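Local coordinates for ornithine carbamoyltransferase (Giardia intestinalis, PDB 3GRF), which probably transfers the carbamoyl group between carbamoyl phosphate and ornithine, interconverting these with citrulline and phosphate as a step of arginine degradation, at residues I25-A28 / L29-K33; E95-S98 / R99-I103; F142-I145 / K146-T150; E211-K215 / H216-G220. All coordinates share one frame; numbering follows the deposited sequence.

Interaction 1 (I25-A28 / L29-K33); sequences IDRA and LDMKK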
loop_
_atom_site.group_PDB
_atom_site.type_symbol
_atom_site.label_atom_id
_atom_site.label_comp_id
_atom_site.label_asym_id
_atom_site.label_seq_id
_atom_site.Cartn_x
_atom_site.Cartn_y
_atom_site.Cartn_z
ATOM N N ILE A 25 3.603 -27.761 2.632
ATOM C CA ILE A 25 2.635 -28.225 1.605
ATOM C C ILE A 25 1.313 -28.548 2.272
ATOM O O ILE A 25 0.307 -27.985 1.923
ATOM C CB ILE A 25 3.174 -29.431 0.757
ATOM C CG1 ILE A 25 4.223 -28.940 -0.263
ATOM C CG2 ILE A 25 2.065 -30.129 0.025
ATOM C CD1 ILE A 25 5.314 -29.945 -0.612
ATOM N N ASP A 26 1.326 -29.415 3.268
ATOM C CA ASP A 26 0.120 -29.743 4.013
ATOM C C ASP A 26 -0.521 -28.562 4.749
ATOM O O ASP A 26 -1.744 -28.511 4.925
ATOM C CB ASP A 26 0.431 -30.850 5.014
ATOM C CG ASP A 26 0.812 -32.128 4.357
ATOM O OD1 ASP A 26 0.312 -32.413 3.244
ATOM O OD2 ASP A 26 1.620 -32.862 4.962
ATOM N N ARG A 27 0.303 -27.632 5.226
ATOM C CA ARG A 27 -0.239 -26.449 5.905
ATOM C C ARG A 27 -0.952 -25.567 4.840
ATOM O O ARG A 27 -2.085 -25.118 5.019
ATOM C CB ARG A 27 0.897 -25.724 6.612
ATOM C CG ARG A 27 0.482 -24.543 7.422
ATOM C CD ARG A 27 0.703 -24.883 8.847
ATOM N NE ARG A 27 0.477 -23.741 9.713
ATOM C CZ ARG A 27 -0.052 -23.836 10.921
ATOM N NH1 ARG A 27 -0.449 -25.014 11.386
ATOM N NH2 ARG A 27 -0.225 -22.750 11.634
ATOM N N ALA A 28 -0.293 -25.366 3.706
ATOM C CA ALA A 28 -0.885 -24.617 2.584
ATOM C C ALA A 28 -2.220 -25.231 2.209
ATOM O O ALA A 28 -3.177 -24.531 1.936
ATOM C CB ALA A 28 0.053 -24.661 1.358
ATOM N N LEU A 29 -2.244 -26.561 2.123
ATOM C CA LEU A 29 -3.454 -27.285 1.732
ATOM C C LEU A 29 -4.551 -27.125 2.784
ATOM O O LEU A 29 -5.745 -26.990 2.455
ATOM C CB LEU A 29 -3.135 -28.764 1.529
ATOM C CG LEU A 29 -2.440 -29.186 0.248
ATOM C CD1 LEU A 29 -2.032 -30.641 0.413
ATOM C CD2 LEU A 29 -3.389 -28.953 -0.949
ATOM N N ASP A 30 -4.156 -27.125 4.042
ATOM C CA ASP A 30 -5.189 -26.950 5.093
ATOM C C ASP A 30 -5.665 -25.518 5.189
ATOM O O ASP A 30 -6.805 -25.283 5.545
ATOM C CB ASP A 30 -4.722 -27.405 6.468
ATOM C CG ASP A 30 -5.862 -27.369 7.499
ATOM O OD1 ASP A 30 -5.743 -26.673 8.512
ATOM O OD2 ASP A 30 -6.902 -28.012 7.261
ATOM N N MET A 31 -4.787 -24.559 4.897
ATOM C CA MET A 31 -5.199 -23.138 4.840
ATOM C C MET A 31 -6.048 -22.830 3.638
ATOM O O MET A 31 -6.851 -21.917 3.683
ATOM C CB MET A 31 -3.981 -22.216 4.799
ATOM C CG MET A 31 -3.102 -22.337 6.011
ATOM S SD MET A 31 -1.632 -21.390 5.778
ATOM C CE MET A 31 -1.090 -21.126 7.465
ATOM N N LYS A 32 -5.858 -23.579 2.549
ATOM C CA LYS A 32 -6.765 -23.501 1.404
ATOM C C LYS A 32 -8.173 -23.884 1.677
ATOM O O LYS A 32 -9.120 -23.179 1.257
ATOM C CB LYS A 32 -6.241 -24.306 0.223
ATOM C CG LYS A 32 -6.924 -23.826 -1.046
ATOM C CD LYS A 32 -6.392 -24.566 -2.280
ATOM C CE LYS A 32 -7.148 -24.055 -3.511
ATOM N NZ LYS A 32 -6.711 -24.727 -4.769
ATOM N N LYS A 33 -8.305 -24.984 2.423
ATOM C CA LYS A 33 -9.575 -25.604 2.745
ATOM C C LYS A 33 -10.258 -25.031 3.943
ATOM O O LYS A 33 -11.481 -24.938 3.958
ATOM C CB LYS A 33 -9.323 -27.057 3.056
ATOM C CG LYS A 33 -10.323 -27.938 2.356
ATOM C CD LYS A 33 -10.074 -29.353 2.687
ATOM C CE LYS A 33 -11.156 -29.857 3.634
ATOM N NZ LYS A 33 -11.081 -31.330 3.603
#
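Arg27 and Met31 stand one turn apart on helix 18-33 of the carbamoyl phosphate-binding domain, and their side chains meet as a regular i to i+4 alpha-helical pair. The methyl CE of Met31 lies 3.8 Å from Arg27 CG and just as far from NE, so the flexible thioether packs on the arginine chain near its root and slants toward the start of the guanidinium. Met31 keeps CG anti to its carbonyl carbon (chi1 -61°) and runs extended from there, which carries the methyl back by one turn. On another side of the helix the branched residues Ile25 and Leu29 run alongside each other in the same direction, with Ile25 CG2 4.1 Å from Leu29 CD1. Backbone bonds join the two pairs, Leu29 N to Ile25 O (2.9 Å) and Met31 N to Arg27 O (2.8 Å), and Asp30 N to Asp26 O (2.9 Å) and Lys32 N to Ala28 O (2.9 Å) continue the same ladder. Small Ala28 suits a face where helices come close, since it touches Ala316 of helix 303-322 and Met143 of helix 135-151. Farther out, Arg27 NH2 ends in a salt bridge with Asp319 of helix 303-322, which probably helps to hold the chain in place. The carboxylate of Asp30 is held by two partners, OD1 by the hydroxyl of Tyr38 and OD2 by the side-chain amide ND2 of Asn34.

Interaction 2 (E95-S98 / R99-I103); sequences EVFS and RMVDI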
loop_
_atom_site.group_PDB
_atom_site.type_symbol
_atom_site.label_atom_id
_atom_site.label_comp_id
_atom_site.label_asym_id
_atom_site.label_seq_id
_atom_site.Cartn_x
_atom_site.Cartn_y
_atom_site.Cartn_z
ATOM N N GLU A 95 19.354 -3.836 9.311
ATOM C CA GLU A 95 19.456 -3.656 10.767
ATOM C C GLU A 95 18.272 -2.870 11.278
ATOM O O GLU A 95 17.728 -3.152 12.333
ATOM C CB GLU A 95 20.765 -2.950 11.169
ATOM C CG GLU A 95 22.032 -3.838 11.141
ATOM C CD GLU A 95 22.167 -4.809 12.322
ATOM O OE1 GLU A 95 23.234 -5.458 12.450
ATOM O OE2 GLU A 95 21.246 -4.949 13.131
ATOM N N VAL A 96 17.847 -1.903 10.486
ATOM C CA VAL A 96 16.770 -1.023 10.900
ATOM C C VAL A 96 15.392 -1.660 10.701
ATOM O O VAL A 96 14.538 -1.498 11.554
ATOM C CB VAL A 96 16.891 0.320 10.176
ATOM C CG1 VAL A 96 15.602 1.093 10.240
ATOM C CG2 VAL A 96 18.118 1.114 10.741
ATOM N N PHE A 97 15.153 -2.359 9.583
ATOM C CA PHE A 97 13.813 -2.964 9.408
ATOM C C PHE A 97 13.554 -4.158 10.322
ATOM O O PHE A 97 12.418 -4.424 10.658
ATOM C CB PHE A 97 13.335 -3.168 7.933
ATOM C CG PHE A 97 14.144 -4.172 7.079
ATOM C CD1 PHE A 97 14.808 -3.723 5.915
ATOM C CD2 PHE A 97 14.174 -5.536 7.372
ATOM C CE1 PHE A 97 15.499 -4.624 5.077
ATOM C CE2 PHE A 97 14.866 -6.451 6.555
ATOM C CZ PHE A 97 15.524 -5.997 5.409
ATOM N N SER A 98 14.635 -4.817 10.758
ATOM C CA SER A 98 14.579 -5.970 11.650
ATOM C C SER A 98 14.212 -5.590 13.073
ATOM O O SER A 98 13.930 -6.458 13.880
ATOM C CB SER A 98 15.900 -6.724 11.687
ATOM O OG SER A 98 16.402 -6.957 10.396
ATOM N N ARG A 99 14.200 -4.310 13.381
ATOM C CA ARG A 99 13.719 -3.862 14.687
ATOM C C ARG A 99 12.335 -3.225 14.573
ATOM O O ARG A 99 11.894 -2.561 15.508
ATOM C CB ARG A 99 14.693 -2.839 15.219
ATOM C CG ARG A 99 16.009 -3.392 15.657
ATOM C CD ARG A 99 16.949 -2.213 15.842
ATOM N NE ARG A 99 18.225 -2.534 16.512
ATOM C CZ ARG A 99 19.208 -3.242 15.955
ATOM N NH1 ARG A 99 19.086 -3.725 14.723
ATOM N NH2 ARG A 99 20.322 -3.447 16.620
ATOM N N MET A 100 11.693 -3.349 13.396
ATOM C CA MET A 100 10.330 -2.800 13.162
ATOM C C MET A 100 9.356 -3.864 12.672
ATOM O O MET A 100 8.314 -4.070 13.305
ATOM C CB MET A 100 10.323 -1.594 12.204
ATOM C CG MET A 100 10.881 -0.262 12.803
ATOM S SD MET A 100 10.865 1.051 11.570
ATOM C CE MET A 100 12.024 2.209 12.234
ATOM N N VAL A 101 9.720 -4.544 11.560
ATOM C CA VAL A 101 8.859 -5.544 10.925
ATOM C C VAL A 101 9.155 -6.942 11.488
ATOM O O VAL A 101 10.144 -7.146 12.214
ATOM C CB VAL A 101 8.937 -5.464 9.383
ATOM C CG1 VAL A 101 8.596 -4.031 8.950
ATOM C CG2 VAL A 101 10.356 -5.878 8.881
ATOM N N ASP A 102 8.237 -7.872 11.231
ATOM C CA ASP A 102 8.329 -9.239 11.719
ATOM C C ASP A 102 8.924 -10.177 10.676
ATOM O O ASP A 102 9.455 -11.257 10.982
ATOM C CB ASP A 102 6.944 -9.704 12.134
ATOM C CG ASP A 102 6.361 -8.843 13.178
ATOM O OD1 ASP A 102 5.533 -7.969 12.846
ATOM O OD2 ASP A 102 6.791 -8.976 14.331
ATOM N N ILE A 103 8.823 -9.783 9.416
ATOM C CA ILE A 103 9.265 -10.663 8.338
ATOM C C ILE A 103 9.445 -9.846 7.097
ATOM O O ILE A 103 8.888 -8.761 7.012
ATOM C CB ILE A 103 8.267 -11.840 8.063
ATOM C CG1 ILE A 103 8.797 -12.777 6.989
ATOM C CG2 ILE A 103 6.848 -11.379 7.713
ATOM C CD1 ILE A 103 8.176 -14.111 7.052
#
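Glu95 grips Arg99 twice, both times through the same nitrogen. Arg99 NH1 donates to Glu95 OE2 (2.9 Å), a nearly straight salt bridge at 165° on the anti side of the carboxylate, and to the backbone Glu95 O (2.8 Å) at a more bent angle. The carboxylate and guanidinium planes stand 56° apart, so this is a one-nitrogen grip rather than a flat two-pronged one. The long arginine chain sets CG anti to its carbonyl carbon (chi1 -72°) and runs extended to NE, which lets NH1 reach back over the last turn of helix 90-97. Val96 sets CG1 against the methyl CE of Met100 at 4.2 Å, and its carbonyl takes a weak bond from Arg99 N. Phe97 O accepts two donors, Met100 N (3.0 Å) and Val101 N (2.8 Å), which close the turn leaving the helix, and the Phe97 ring meets Val101 CG2 obliquely (CD2 to CG2 4.1 Å). Ser98 OG bonds Ala94 O and Ser122 N. Across the trimer interface Arg99 NE makes a salt bridge with Asp305 of a neighbouring subunit. Phe97 and Val101 pack on Leu48 of strand 46-51, and the loop carries the chain from helix 90-97 into strand 103-107 of the parallel sheet.

Interaction 3 (F142-I145 / K146-T150); sequences FMTI and KEKFT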
loop_
_atom_site.group_PDB
_atom_site.type_symbol
_atom_site.label_atom_id
_atom_site.label_comp_id
_atom_site.label_asym_id
_atom_site.label_seq_id
_atom_site.Cartn_x
_atom_site.Cartn_y
_atom_site.Cartn_z
ATOM N N PHE A 142 4.594 -27.665 -5.791
ATOM C CA PHE A 142 4.477 -28.995 -5.194
ATOM C C PHE A 142 3.168 -29.190 -4.437
ATOM O O PHE A 142 2.575 -30.264 -4.475
ATOM C CB PHE A 142 5.711 -29.322 -4.366
ATOM C CG PHE A 142 6.943 -29.378 -5.187
ATOM C CD1 PHE A 142 7.883 -28.342 -5.127
ATOM C CD2 PHE A 142 7.147 -30.430 -6.086
ATOM C CE1 PHE A 142 9.011 -28.387 -5.890
ATOM C CE2 PHE A 142 8.321 -30.483 -6.868
ATOM C CZ PHE A 142 9.231 -29.446 -6.761
ATOM N N MET A 143 2.691 -28.135 -3.801
ATOM C CA MET A 143 1.325 -28.125 -3.285
ATOM C C MET A 143 0.254 -28.417 -4.357
ATOM O O MET A 143 -0.681 -29.191 -4.120
ATOM C CB MET A 143 1.053 -26.815 -2.597
ATOM C CG MET A 143 -0.413 -26.664 -2.096
ATOM S SD MET A 143 -1.003 -24.904 -2.185
ATOM C CE MET A 143 -2.705 -25.186 -1.725
ATOM N N THR A 144 0.388 -27.801 -5.525
ATOM C CA THR A 144 -0.525 -28.006 -6.647
ATOM C C THR A 144 -0.437 -29.444 -7.142
ATOM O O THR A 144 -1.464 -30.070 -7.432
ATOM C CB THR A 144 -0.195 -27.012 -7.825
ATOM O OG1 THR A 144 -0.316 -25.657 -7.363
ATOM C CG2 THR A 144 -1.109 -27.267 -9.045
ATOM N N ILE A 145 0.790 -29.968 -7.246
ATOM C CA ILE A 145 0.979 -31.357 -7.649
ATOM C C ILE A 145 0.279 -32.282 -6.609
ATOM O O ILE A 145 -0.516 -33.134 -6.996
ATOM C CB ILE A 145 2.489 -31.706 -7.837
ATOM C CG1 ILE A 145 3.026 -31.044 -9.115
ATOM C CG2 ILE A 145 2.764 -33.236 -7.897
ATOM C CD1 ILE A 145 4.591 -30.890 -9.144
ATOM N N LYS A 146 0.513 -32.093 -5.312
ATOM C CA LYS A 146 -0.158 -32.975 -4.324
ATOM C C LYS A 146 -1.668 -32.892 -4.353
ATOM O O LYS A 146 -2.365 -33.902 -4.191
ATOM C CB LYS A 146 0.308 -32.707 -2.876
ATOM C CG LYS A 146 -0.614 -33.457 -1.836
ATOM C CD LYS A 146 0.094 -33.566 -0.489
ATOM C CE LYS A 146 -0.659 -34.489 0.448
ATOM N NZ LYS A 146 0.042 -34.362 1.760
ATOM N N GLU A 147 -2.165 -31.670 -4.457
ATOM C CA GLU A 147 -3.577 -31.351 -4.579
ATOM C C GLU A 147 -4.229 -32.029 -5.756
ATOM O O GLU A 147 -5.224 -32.696 -5.615
ATOM C CB GLU A 147 -3.730 -29.850 -4.783
ATOM C CG GLU A 147 -5.136 -29.367 -4.583
ATOM C CD GLU A 147 -5.256 -27.877 -4.771
ATOM O OE1 GLU A 147 -4.642 -27.343 -5.715
ATOM O OE2 GLU A 147 -5.974 -27.241 -3.988
ATOM N N LYS A 148 -3.688 -31.799 -6.944
ATOM C CA LYS A 148 -4.232 -32.406 -8.157
ATOM C C LYS A 148 -4.276 -33.937 -8.115
ATOM O O LYS A 148 -5.337 -34.521 -8.315
ATOM C CB LYS A 148 -3.477 -31.928 -9.416
ATOM C CG LYS A 148 -3.682 -30.473 -9.673
ATOM C CD LYS A 148 -5.165 -30.164 -9.948
ATOM C CE LYS A 148 -5.498 -28.700 -9.599
ATOM N NZ LYS A 148 -6.949 -28.373 -9.796
ATOM N N PHE A 149 -3.131 -34.570 -7.845
ATOM C CA PHE A 149 -3.046 -36.028 -7.852
ATOM C C PHE A 149 -3.852 -36.689 -6.741
ATOM O O PHE A 149 -4.416 -37.749 -6.946
ATOM C CB PHE A 149 -1.586 -36.458 -7.859
ATOM C CG PHE A 149 -0.931 -36.263 -9.200
ATOM C CD1 PHE A 149 0.060 -35.320 -9.369
ATOM C CD2 PHE A 149 -1.343 -37.005 -10.304
ATOM C CE1 PHE A 149 0.680 -35.136 -10.628
ATOM C CE2 PHE A 149 -0.743 -36.832 -11.556
ATOM C CZ PHE A 149 0.283 -35.893 -11.726
ATOM N N THR A 150 -3.952 -36.036 -5.587
ATOM C CA THR A 150 -4.761 -36.550 -4.469
ATOM C C THR A 150 -6.254 -36.614 -4.811
ATOM O O THR A 150 -6.951 -37.541 -4.382
ATOM C CB THR A 150 -4.547 -35.727 -3.186
ATOM O OG1 THR A 150 -3.244 -35.993 -2.673
ATOM C CG2 THR A 150 -5.557 -36.066 -2.116
#
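Ile145 and Phe149 are neighbours one turn apart on helix 135-151, with the methyl CG2 of Ile145 3.7 Å from ring atom CD1 of Phe149. With CG2 anti to its own backbone N, Ile145 presents that methyl to the next turn, where the flat ring can rest beside it. Both residues are buried, as apolar groups facing Met280 and Ile278 of strand 278-281 should be. Four successive main-chain bonds join the two turns: Lys146 N donates to Phe142 O, Glu147 N to Met143 O and Lys148 N to Thr144 O, each at 2.9 Å, and Phe149 N to Ile145 O at 3.1 Å. Lys146 O serves two donors of Thr150, the backbone N (3.0 Å) and the hydroxyl OG1 (2.7 Å), which reach it from opposite faces of its plane; threonine is well suited to this, since its short hydroxyl can return to the preceding turn. Thr144 OG1 similarly bonds Cys140 O, and also the amide of Asn309. The charged ends reach the neighbouring helices: Lys146 NZ forms a salt bridge with Asp26, Glu147 OE2 with Lys32 and Lys148 NZ with Asp305, while Glu147 OE1 accepts a hydrogen bond from Asn309 ND2. Helix 135-151 is consistent with one of the two helices that link the domains in the carbamoyltransferase fold.

Interaction 4 (E211-K215 / H216-G220); sequences EIIAK and HGTGG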
loop_
_atom_site.group_PDB
_atom_site.type_symbol
_atom_site.label_atom_id
_atom_site.label_comp_id
_atom_site.label_asym_id
_atom_site.label_seq_id
_atom_site.Cartn_x
_atom_site.Cartn_y
_atom_site.Cartn_z
ATOM N N GLU A 211 23.636 -34.355 -3.613
ATOM C CA GLU A 211 23.914 -34.325 -2.189
ATOM C C GLU A 211 22.692 -34.289 -1.275
ATOM O O GLU A 211 22.721 -34.922 -0.206
ATOM C CB GLU A 211 24.817 -33.153 -1.843
ATOM C CG GLU A 211 25.113 -33.053 -0.354
ATOM C CD GLU A 211 25.810 -31.772 0.016
ATOM O OE1 GLU A 211 25.895 -31.492 1.237
ATOM O OE2 GLU A 211 26.263 -31.045 -0.911
ATOM N N ILE A 212 21.629 -33.551 -1.622
ATOM C CA ILE A 212 20.503 -33.579 -0.692
ATOM C C ILE A 212 19.825 -34.932 -0.751
ATOM O O ILE A 212 19.392 -35.452 0.268
ATOM C CB ILE A 212 19.492 -32.375 -0.754
ATOM C CG1 ILE A 212 18.203 -32.767 -1.456
ATOM C CG2 ILE A 212 20.098 -31.092 -1.356
ATOM C CD1 ILE A 212 17.321 -33.504 -0.627
ATOM N N ILE A 213 19.709 -35.522 -1.936
ATOM C CA ILE A 213 19.098 -36.879 -1.998
ATOM C C ILE A 213 19.935 -37.918 -1.264
ATOM O O ILE A 213 19.371 -38.782 -0.568
ATOM C CB ILE A 213 18.861 -37.384 -3.417
ATOM C CG1 ILE A 213 18.877 -38.916 -3.446
ATOM C CG2 ILE A 213 19.912 -36.914 -4.308
ATOM C CD1 ILE A 213 19.180 -39.483 -4.773
ATOM N N ALA A 214 21.266 -37.823 -1.419
ATOM C CA ALA A 214 22.214 -38.664 -0.675
ATOM C C ALA A 214 22.065 -38.488 0.833
ATOM O O ALA A 214 22.010 -39.469 1.557
ATOM C CB ALA A 214 23.648 -38.374 -1.088
ATOM N N LYS A 215 22.008 -37.238 1.286
ATOM C CA LYS A 215 22.069 -36.937 2.712
ATOM C C LYS A 215 20.793 -37.363 3.406
ATOM O O LYS A 215 20.834 -37.846 4.543
ATOM C CB LYS A 215 22.314 -35.450 2.966
ATOM C CG LYS A 215 22.009 -34.999 4.404
ATOM C CD LYS A 215 22.359 -33.541 4.661
ATOM C CE LYS A 215 21.599 -32.609 3.739
ATOM N NZ LYS A 215 22.010 -31.182 3.904
ATOM N N HIS A 216 19.659 -37.168 2.740
ATOM C CA HIS A 216 18.384 -37.579 3.325
ATOM C C HIS A 216 17.874 -38.909 2.833
ATOM O O HIS A 216 16.809 -39.342 3.285
ATOM C CB HIS A 216 17.306 -36.528 3.119
ATOM C CG HIS A 216 17.668 -35.194 3.669
ATOM N ND1 HIS A 216 18.251 -34.214 2.904
ATOM C CD2 HIS A 216 17.556 -34.688 4.916
ATOM C CE1 HIS A 216 18.443 -33.142 3.642
ATOM N NE2 HIS A 216 18.037 -33.404 4.870
ATOM N N GLY A 217 18.602 -39.561 1.915
ATOM C CA GLY A 217 18.095 -40.803 1.310
ATOM C C GLY A 217 16.649 -40.646 0.842
ATOM O O GLY A 217 15.732 -41.411 1.240
ATOM N N THR A 218 16.433 -39.620 0.022
ATOM C CA THR A 218 15.081 -39.239 -0.387
ATOM C C THR A 218 14.551 -40.204 -1.461
ATOM O O THR A 218 13.333 -40.422 -1.591
ATOM C CB THR A 218 15.030 -37.780 -0.875
ATOM O OG1 THR A 218 15.660 -37.658 -2.153
ATOM C CG2 THR A 218 15.711 -36.817 0.122
ATOM N N GLY A 219 15.469 -40.812 -2.206
ATOM C CA GLY A 219 15.081 -41.699 -3.314
ATOM C C GLY A 219 14.789 -40.949 -4.599
ATOM O O GLY A 219 14.341 -41.527 -5.597
ATOM N N GLY A 220 15.066 -39.650 -4.569
ATOM C CA GLY A 220 14.899 -38.793 -5.726
ATOM C C GLY A 220 16.016 -38.976 -6.723
ATOM O O GLY A 220 17.065 -39.569 -6.421
#
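A Schellman motif ends helix 203-216, closed where Thr218 N donates to Ile213 O (3.1 Å), on a lone pair in the carbonyl plane, with a weak companion bond from Gly217 N to Ala214 O. Gly217 carries the positive phi that takes the chain out of the helix, a conformation most easily taken up without a side chain. An ST turn follows at once: Gly220 N donates to Thr218 OG1 (3.2 Å), whose chi1 of 72° places OG1 between the backbone N and the carbonyl carbon. That hydroxyl also bonds Ala183 O of helix 173-185, and CG2 of Thr218 touches Ile212 CD1 at 3.8 Å. Around the last turn, Ile212 O is held by two donors of His216, the backbone N (3.0 Å) and ring atom ND1 (3.1 Å), arriving from opposite faces of the carbonyl plane. The aliphatic part of Lys215 runs across one face of the His216 imidazole and makes a CH-pi contact, CG standing 4.1 Å from the ring centroid. Bonded at ND1 and met on one face by this methylene, the ring is probably restrained from rotating, and the bond to a carbonyl implies that ND1 probably carries a hydrogen.

In the fold
The four contacts follow one another along the chain, each closing before the next opens. Interactions 1 and 3 are partners in space: their centres lie about 11 Å apart, and helices 18-33 and 135-151 touch through two salt bridges and apolar packing. Helix 135-151, with helix 303-322, probably links the two domains, and helix 18-33 packs on both. Interaction 2, centred about 28 Å from interaction 1, lies where the loop after helix 90-97 leads into strand 103-107 of the four-stranded parallel sheet, at the interface with a neighbouring subunit. Interaction 4 belongs to the other domain, before edge strand 221-225 of the five-stranded sheet, its centre about 21 Å from that of interaction 3.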